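Local atomic coordinates of fibrillarin-like rRNA/tRNA 2'-O-methyltransferase (Methanocaldococcus jannaschii, PDB entry 1FBN), a protein that probably transfers methyl groups from S-adenosyl-L-methionine to ribose 2'-hydroxyls of rRNA and tRNA, at sites chosen by a guide RNA within box C/D ribonucleoprotein particles. Residues A60-K65 with D209-E214; Q135-I140 with K165-K170; M175-A180 with H220-G225. All coordinates share one frame; numbering follows the deposited sequence.

Interaction 1: A60-K65 with D209-E214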
# COMPACT_ATOMS: atom_id res chain seq x y z
N ALA A 60 6.53 -2.47 -0.22
CA ALA A 60 7.89 -2.61 -0.75
C ALA A 60 8.29 -4.09 -0.69
O ALA A 60 8.92 -4.60 -1.62
CB ALA A 60 8.87 -1.78 0.06
N ALA A 61 7.92 -4.76 0.39
CA ALA A 61 8.21 -6.18 0.58
C ALA A 61 7.57 -7.01 -0.53
O ALA A 61 8.20 -7.93 -1.05
CB ALA A 61 7.71 -6.64 1.95
N ALA A 62 6.33 -6.67 -0.88
CA ALA A 62 5.59 -7.37 -1.92
C ALA A 62 6.29 -7.21 -3.27
O ALA A 62 6.42 -8.18 -4.02
CB ALA A 62 4.16 -6.87 -1.99
N ILE A 63 6.73 -5.99 -3.56
CA ILE A 63 7.43 -5.72 -4.82
C ILE A 63 8.76 -6.47 -4.85
O ILE A 63 9.08 -7.14 -5.83
CB ILE A 63 7.66 -4.20 -5.03
CG1 ILE A 63 6.32 -3.49 -5.19
CG2 ILE A 63 8.52 -3.96 -6.26
CD1 ILE A 63 6.43 -1.98 -5.25
N ILE A 64 9.52 -6.40 -3.75
CA ILE A 64 10.82 -7.09 -3.66
C ILE A 64 10.63 -8.60 -3.83
O ILE A 64 11.44 -9.25 -4.50
CB ILE A 64 11.53 -6.80 -2.29
CG1 ILE A 64 12.00 -5.34 -2.22
CG2 ILE A 64 12.72 -7.73 -2.08
CD1 ILE A 64 13.14 -4.99 -3.16
N LYS A 65 9.54 -9.13 -3.28
CA LYS A 65 9.24 -10.56 -3.36
C LYS A 65 8.54 -11.02 -4.64
O LYS A 65 8.05 -12.15 -4.70
CB LYS A 65 8.45 -11.01 -2.13
CG LYS A 65 9.24 -11.00 -0.83
CD LYS A 65 10.49 -11.87 -0.89
CE LYS A 65 10.17 -13.32 -1.29
NZ LYS A 65 9.18 -13.98 -0.40
N ASP A 209 -3.06 -11.38 -8.30
CA ASP A 209 -1.71 -11.50 -7.76
C ASP A 209 -1.77 -11.92 -6.30
O ASP A 209 -2.75 -11.64 -5.60
CB ASP A 209 -0.92 -10.20 -7.91
CG ASP A 209 0.59 -10.43 -8.08
OD1 ASP A 209 1.11 -11.46 -7.61
OD2 ASP A 209 1.26 -9.57 -8.70
N GLU A 210 -0.73 -12.61 -5.86
CA GLU A 210 -0.63 -13.11 -4.49
C GLU A 210 0.86 -13.24 -4.19
O GLU A 210 1.56 -14.01 -4.85
CB GLU A 210 -1.33 -14.46 -4.38
CG GLU A 210 -1.47 -14.99 -2.97
CD GLU A 210 -2.17 -16.34 -2.90
OE1 GLU A 210 -3.12 -16.56 -3.68
OE2 GLU A 210 -1.78 -17.17 -2.05
N VAL A 211 1.33 -12.48 -3.20
CA VAL A 211 2.74 -12.48 -2.84
C VAL A 211 3.03 -12.76 -1.37
O VAL A 211 2.55 -12.06 -0.48
CB VAL A 211 3.41 -11.11 -3.19
CG1 VAL A 211 4.91 -11.17 -2.97
CG2 VAL A 211 3.11 -10.71 -4.63
N ASP A 212 3.80 -13.82 -1.13
CA ASP A 212 4.21 -14.18 0.22
C ASP A 212 5.40 -13.26 0.52
O ASP A 212 6.45 -13.36 -0.11
CB ASP A 212 4.65 -15.65 0.27
CG ASP A 212 5.00 -16.13 1.68
OD1 ASP A 212 4.99 -15.32 2.63
OD2 ASP A 212 5.27 -17.34 1.85
N ILE A 213 5.21 -12.32 1.45
CA ILE A 213 6.27 -11.39 1.82
C ILE A 213 7.12 -11.95 2.97
O ILE A 213 7.78 -11.21 3.70
CB ILE A 213 5.68 -10.00 2.16
CG1 ILE A 213 4.72 -10.10 3.35
CG2 ILE A 213 4.93 -9.46 0.96
CD1 ILE A 213 4.23 -8.75 3.83
N GLU A 214 7.13 -13.28 3.02
CA GLU A 214 7.82 -14.14 3.98
C GLU A 214 9.02 -13.69 4.81
O GLU A 214 8.98 -13.77 6.04
CB GLU A 214 8.11 -15.50 3.33
CG GLU A 214 9.11 -16.40 4.05
CD GLU A 214 10.40 -16.56 3.26
OE1 GLU A 214 10.34 -16.91 2.06
OE2 GLU A 214 11.49 -16.34 3.85

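Interaction 2: Q135-I140 with K165-K170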
# COMPACT_ATOMS: atom_id res chain seq x y z
N GLN A 135 -19.59 4.68 5.06
CA GLN A 135 -20.63 5.64 4.73
C GLN A 135 -20.40 6.99 5.40
O GLN A 135 -20.84 8.02 4.90
CB GLN A 135 -22.02 5.12 5.11
CG GLN A 135 -22.26 4.93 6.60
CD GLN A 135 -21.72 3.61 7.14
OE1 GLN A 135 -21.14 2.80 6.40
NE2 GLN A 135 -21.91 3.38 8.43
N GLU A 136 -19.68 6.97 6.52
CA GLU A 136 -19.39 8.19 7.26
C GLU A 136 -18.48 9.17 6.52
O GLU A 136 -18.56 10.38 6.73
CB GLU A 136 -18.82 7.87 8.65
CG GLU A 136 -19.85 7.27 9.61
CD GLU A 136 -19.34 7.17 11.04
OE1 GLU A 136 -18.11 7.13 11.25
OE2 GLU A 136 -20.17 7.13 11.98
N TYR A 137 -17.59 8.65 5.68
CA TYR A 137 -16.69 9.52 4.91
C TYR A 137 -16.96 9.50 3.40
O TYR A 137 -16.13 9.95 2.61
CB TYR A 137 -15.22 9.21 5.22
CG TYR A 137 -14.83 7.75 5.22
CD1 TYR A 137 -14.49 7.10 4.04
CD2 TYR A 137 -14.76 7.03 6.42
CE1 TYR A 137 -14.08 5.76 4.05
CE2 TYR A 137 -14.35 5.70 6.44
CZ TYR A 137 -14.01 5.07 5.25
OH TYR A 137 -13.59 3.75 5.27
N ALA A 138 -18.14 9.02 3.01
CA ALA A 138 -18.53 8.94 1.61
C ALA A 138 -18.73 10.29 0.92
O ALA A 138 -18.73 10.36 -0.31
CB ALA A 138 -19.76 8.05 1.45
N ASN A 139 -18.94 11.35 1.69
CA ASN A 139 -19.11 12.69 1.11
C ASN A 139 -17.75 13.40 0.97
O ASN A 139 -17.70 14.58 0.61
CB ASN A 139 -20.07 13.55 1.94
CG ASN A 139 -21.54 13.28 1.63
OD1 ASN A 139 -21.87 12.61 0.66
ND2 ASN A 139 -22.42 13.81 2.46
N ILE A 140 -16.66 12.68 1.27
CA ILE A 140 -15.31 13.24 1.17
C ILE A 140 -14.49 12.46 0.14
O ILE A 140 -13.83 13.04 -0.72
CB ILE A 140 -14.55 13.16 2.52
CG1 ILE A 140 -15.37 13.78 3.65
CG2 ILE A 140 -13.20 13.87 2.40
CD1 ILE A 140 -14.76 13.58 5.02
N LYS A 165 -17.39 -1.56 -2.42
CA LYS A 165 -18.76 -1.29 -2.85
C LYS A 165 -19.00 0.21 -2.85
O LYS A 165 -19.57 0.76 -3.80
CB LYS A 165 -19.78 -1.94 -1.90
CG LYS A 165 -19.88 -3.46 -1.95
CD LYS A 165 -20.88 -3.94 -0.89
CE LYS A 165 -20.95 -5.45 -0.76
NZ LYS A 165 -21.60 -6.08 -1.94
N TRP A 166 -18.56 0.87 -1.79
CA TRP A 166 -18.73 2.31 -1.66
C TRP A 166 -17.86 3.17 -2.56
O TRP A 166 -18.38 4.07 -3.23
CB TRP A 166 -18.50 2.74 -0.21
CG TRP A 166 -19.68 2.54 0.67
CD1 TRP A 166 -19.98 1.43 1.42
CD2 TRP A 166 -20.76 3.46 0.88
NE1 TRP A 166 -21.17 1.61 2.08
CE2 TRP A 166 -21.68 2.84 1.76
CE3 TRP A 166 -21.05 4.75 0.41
CZ2 TRP A 166 -22.86 3.47 2.18
CZ3 TRP A 166 -22.22 5.37 0.82
CH2 TRP A 166 -23.11 4.73 1.70
N PHE A 167 -16.56 2.87 -2.62
CA PHE A 167 -15.62 3.70 -3.37
C PHE A 167 -14.86 3.16 -4.58
O PHE A 167 -14.40 3.95 -5.40
CB PHE A 167 -14.59 4.27 -2.38
CG PHE A 167 -15.20 4.83 -1.14
CD1 PHE A 167 -15.97 5.99 -1.19
CD2 PHE A 167 -15.03 4.19 0.08
CE1 PHE A 167 -16.57 6.49 -0.04
CE2 PHE A 167 -15.62 4.69 1.24
CZ PHE A 167 -16.39 5.84 1.18
N LEU A 168 -14.71 1.85 -4.70
CA LEU A 168 -13.93 1.31 -5.81
C LEU A 168 -14.62 1.24 -7.17
O LEU A 168 -15.68 0.64 -7.33
CB LEU A 168 -13.34 -0.05 -5.43
CG LEU A 168 -12.18 -0.57 -6.27
CD1 LEU A 168 -11.09 0.49 -6.38
CD2 LEU A 168 -11.63 -1.82 -5.63
N LYS A 169 -13.99 1.87 -8.16
CA LYS A 169 -14.49 1.89 -9.54
C LYS A 169 -14.49 0.46 -10.06
O LYS A 169 -13.69 -0.35 -9.62
CB LYS A 169 -13.55 2.71 -10.43
CG LYS A 169 -13.44 4.18 -10.10
CD LYS A 169 -12.47 4.86 -11.05
CE LYS A 169 -12.41 6.35 -10.79
NZ LYS A 169 -11.40 6.98 -11.69
N LYS A 170 -15.40 0.16 -10.99
CA LYS A 170 -15.46 -1.17 -11.58
C LYS A 170 -14.20 -1.28 -12.44
O LYS A 170 -13.91 -0.38 -13.24
CB LYS A 170 -16.71 -1.34 -12.44
CG LYS A 170 -16.97 -2.78 -12.87
CD LYS A 170 -16.99 -2.96 -14.39
CE LYS A 170 -18.19 -2.28 -15.03
NZ LYS A 170 -18.26 -2.53 -16.50

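Interaction 3: M175-A180 with H220-G225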
# COMPACT_ATOMS: atom_id res chain seq x y z
N MSE A 175 -5.86 -3.91 -3.01
CA MSE A 175 -4.58 -4.45 -2.55
C MSE A 175 -4.74 -4.65 -1.04
O MSE A 175 -5.06 -3.71 -0.32
CB MSE A 175 -3.43 -3.47 -2.83
CG MSE A 175 -3.20 -3.15 -4.29
SE MSE A 175 -1.72 -2.14 -4.59
CE MSE A 175 -0.47 -3.40 -4.67
N ILE A 176 -4.54 -5.87 -0.56
CA ILE A 176 -4.69 -6.14 0.86
C ILE A 176 -3.61 -7.06 1.43
O ILE A 176 -3.37 -8.16 0.93
CB ILE A 176 -6.12 -6.70 1.18
CG1 ILE A 176 -6.33 -6.85 2.69
CG2 ILE A 176 -6.34 -8.04 0.47
CD1 ILE A 176 -7.72 -7.30 3.07
N ALA A 177 -2.91 -6.56 2.46
CA ALA A 177 -1.87 -7.31 3.14
C ALA A 177 -2.55 -8.04 4.29
O ALA A 177 -3.04 -7.41 5.23
CB ALA A 177 -0.79 -6.38 3.66
N ILE A 178 -2.59 -9.37 4.21
CA ILE A 178 -3.25 -10.17 5.23
C ILE A 178 -2.31 -10.93 6.16
O ILE A 178 -1.46 -11.71 5.72
CB ILE A 178 -4.24 -11.17 4.59
CG1 ILE A 178 -5.27 -10.42 3.75
CG2 ILE A 178 -4.93 -12.00 5.67
CD1 ILE A 178 -6.35 -11.30 3.14
N LYS A 179 -2.47 -10.68 7.46
CA LYS A 179 -1.71 -11.36 8.50
C LYS A 179 -2.61 -12.52 8.94
O LYS A 179 -3.64 -12.30 9.58
CB LYS A 179 -1.47 -10.42 9.68
CG LYS A 179 -0.77 -11.08 10.86
CD LYS A 179 -0.60 -10.11 12.02
CE LYS A 179 0.04 -10.80 13.21
NZ LYS A 179 0.23 -9.85 14.33
N ALA A 180 -2.24 -13.74 8.56
CA ALA A 180 -3.03 -14.93 8.88
C ALA A 180 -3.42 -15.06 10.35
O ALA A 180 -4.59 -15.32 10.66
CB ALA A 180 -2.30 -16.19 8.42
N HIS A 220 2.32 -13.55 6.22
CA HIS A 220 1.66 -12.38 5.63
C HIS A 220 1.66 -12.57 4.12
O HIS A 220 2.69 -12.95 3.54
CB HIS A 220 2.43 -11.09 5.94
CG HIS A 220 2.10 -10.47 7.25
ND1 HIS A 220 2.49 -11.01 8.46
CD2 HIS A 220 1.47 -9.31 7.55
CE1 HIS A 220 2.11 -10.21 9.44
NE2 HIS A 220 1.49 -9.17 8.92
N VAL A 221 0.52 -12.30 3.48
CA VAL A 221 0.40 -12.43 2.03
C VAL A 221 -0.33 -11.21 1.46
O VAL A 221 -1.35 -10.79 2.00
CB VAL A 221 -0.40 -13.70 1.62
CG1 VAL A 221 -0.70 -13.67 0.13
CG2 VAL A 221 0.39 -14.95 1.97
N MSE A 222 0.24 -10.63 0.41
CA MSE A 222 -0.36 -9.47 -0.26
C MSE A 222 -1.25 -9.98 -1.39
O MSE A 222 -0.78 -10.67 -2.30
CB MSE A 222 0.72 -8.54 -0.82
CG MSE A 222 0.22 -7.30 -1.56
SE MSE A 222 -0.55 -6.03 -0.52
CE MSE A 222 0.87 -5.14 -0.01
N PHE A 223 -2.54 -9.70 -1.31
CA PHE A 223 -3.49 -10.09 -2.34
C PHE A 223 -3.83 -8.87 -3.19
O PHE A 223 -3.91 -7.75 -2.69
CB PHE A 223 -4.79 -10.64 -1.73
CG PHE A 223 -4.66 -12.01 -1.13
CD1 PHE A 223 -4.81 -13.15 -1.92
CD2 PHE A 223 -4.42 -12.16 0.23
CE1 PHE A 223 -4.71 -14.42 -1.36
CE2 PHE A 223 -4.32 -13.43 0.80
CZ PHE A 223 -4.47 -14.56 0.00
N VAL A 224 -3.96 -9.09 -4.50
CA VAL A 224 -4.34 -8.03 -5.43
C VAL A 224 -5.48 -8.59 -6.26
O VAL A 224 -5.40 -9.71 -6.78
CB VAL A 224 -3.17 -7.61 -6.35
CG1 VAL A 224 -3.64 -6.53 -7.32
CG2 VAL A 224 -1.99 -7.10 -5.53
N GLY A 225 -6.57 -7.83 -6.36
CA GLY A 225 -7.70 -8.28 -7.14
C GLY A 225 -8.40 -7.16 -7.87
O GLY A 225 -8.33 -6.00 -7.44

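Interaction 1: A60-K65 with D209-E214
Ile213 lays its CG2 methyl against the backbone of helix 58-64, where it meets Ala62 CA at 3.6 Å. The chi1 of 60° wedges CG1 between the backbone N and the carbonyl carbon of Ile213, and this turns CG2, the shorter branch, to the helix. Ala61 points its methyl at the same side chain, with Ala61 CB 3.9 Å from Ile213 CB. Val211, two residues earlier, comes in beside Ala62 and Lys65: its CG1 methyl sits 3.5 Å from Ala62 O and 3.6 Å from Lys65 CB. The small methyls of Ala61 and Ala62 go with this close approach to the helix backbone. The strand concerned, 205-212, is an outermost one of the seven-stranded mixed sheet of a Rossmann-like methyltransferase fold, and the helix packs where this strand runs out into the following loop. Lys65, the first residue beyond the helix, curls its chain over the strand end, bent at chi2, chi3 and chi4, until its ammonium reaches a main-chain acceptor: Lys65 NZ donates to Asp212 O at 2.8 Å. The donor is tilted 24° from the carbonyl plane, with a C=O...N angle of 154°. At the solvent-exposed end Glu214 adds a long salt bridge, its OE1 4.0 Å from Lys65 NZ. Beyond the pair, Phe216 touches Ala61, and Pro215 touches Lys65.

Interaction 2: Q135-I140 with K165-K170
A chi1 of -46° sets CG of Phe167 beside its own backbone N, anti to the carbonyl carbon, and aims the ring at the 135-140 loop; Tyr137, with chi1 47°, swings its ring back to meet it. The two rings lie nearly parallel, planes 17° apart, but are slid so far that they barely overlap, and Tyr137 CE1 comes 3.4 Å from Phe167 CE2. Ala138 CA meets the edge of the phenylalanine ring in its plane, 3.5 Å from Phe167 CE1. Trp166, exposed, meets Gln135 and Ala138: Gln135 CA stands over the face of its six-membered ring, 4.0 Å from the centroid, in a CH-pi contact, while Ala138 CB is 3.7 Å from Trp166 CZ3. The loop, which follows strand 124-128, is thereby pinned to the C-terminal end of helix 156-167. With an alanine here in place of Phe167, Tyr137 is likely to lose its neighbour at CE1 and CD1, and Ala138 its support at the ring edge. Tyr137 also nears Ala131, a predicted S-adenosyl-L-methionine-binding residue, and its hydroxyl bonds to Asn163. No hydrogen bond joins the two segments, so their direct contact rests on one CH-pi contact over the Trp166 face and otherwise on van der Waals packing.

Interaction 3: M175-A180 with H220-G225
Ile176 and Phe223 form a buried hydrogen-bonded pair of this antiparallel pairing and exchange two bonds: Phe223 N donates to Ile176 O at 2.8 Å and Ile176 N to Phe223 O at 2.9 Å. The second lies in the carbonyl plane, whereas the donor of the first is tilted 26° from it. The next hydrogen-bonded pair, Ile178 with Val221, two residues along, repeats the exchange, with Ile178 N to Val221 O nearly straight at 177°. On the face carrying these four residues the side chains close up tightly. Ile178 CD1 reaches the phenylalanine ring at Phe223 CD2, 3.6 Å away, and Ile176 CG2 rests 3.7 Å from Phe223 CB. Helix 189-203 covers this face, with Phe193 touching Ile178 and Val221. Strand 172-179 has the parallel strand 144-149 on its other edge; strand 220-227 is the one reversed strand, slotted between 172-179 and 205-212 in the 3-2-1-4-5-7-6 order of class I methyltransferases. The opposite face carries Met175 and Met222, both selenomethionine, with Ala177, Val224, Lys179 and His220. Among the first four the side-chain contacts are looser: Met222 SE is 4.2 Å from Ala177 CB, and Met175 CE is 4.1 Å from Val224 CG2. Farther along that face Lys179 lies across the buried His220, with Lys179 CB over one face of the imidazole, offset toward its rim and 3.3 Å from NE2 of His220. With CG anti to the backbone N (chi1 176°) and the chain extended beyond it, the partly exposed lysine carries its ammonium off past the ring to the solvent side, while His220 ND1 is held by Lys218 O. Lys179 also comes near Ala152, a predicted S-adenosyl-L-methionine-binding residue.

Overall arrangement
From the N terminus, helix 58-64 follows the five-stranded antiparallel sheet and supplies the first half of interaction 1; its partner arrives only at the end of strand 205-212, 144 residues on. Nested inside that long loop, interaction 2 closes a short one, tying the segment after strand 124-128 to the end of helix 156-167. Strand 172-179 then opens interaction 3, which closes at strand 220-227 and so crosses interaction 1. Those two touch, since strands 205-212 and 220-227 are sheet neighbours: Val211 O meets Met222 N at 2.9 Å, probably a hydrogen bond. Interaction 2 stands apart, its centre about 27 Å from that of interaction 1.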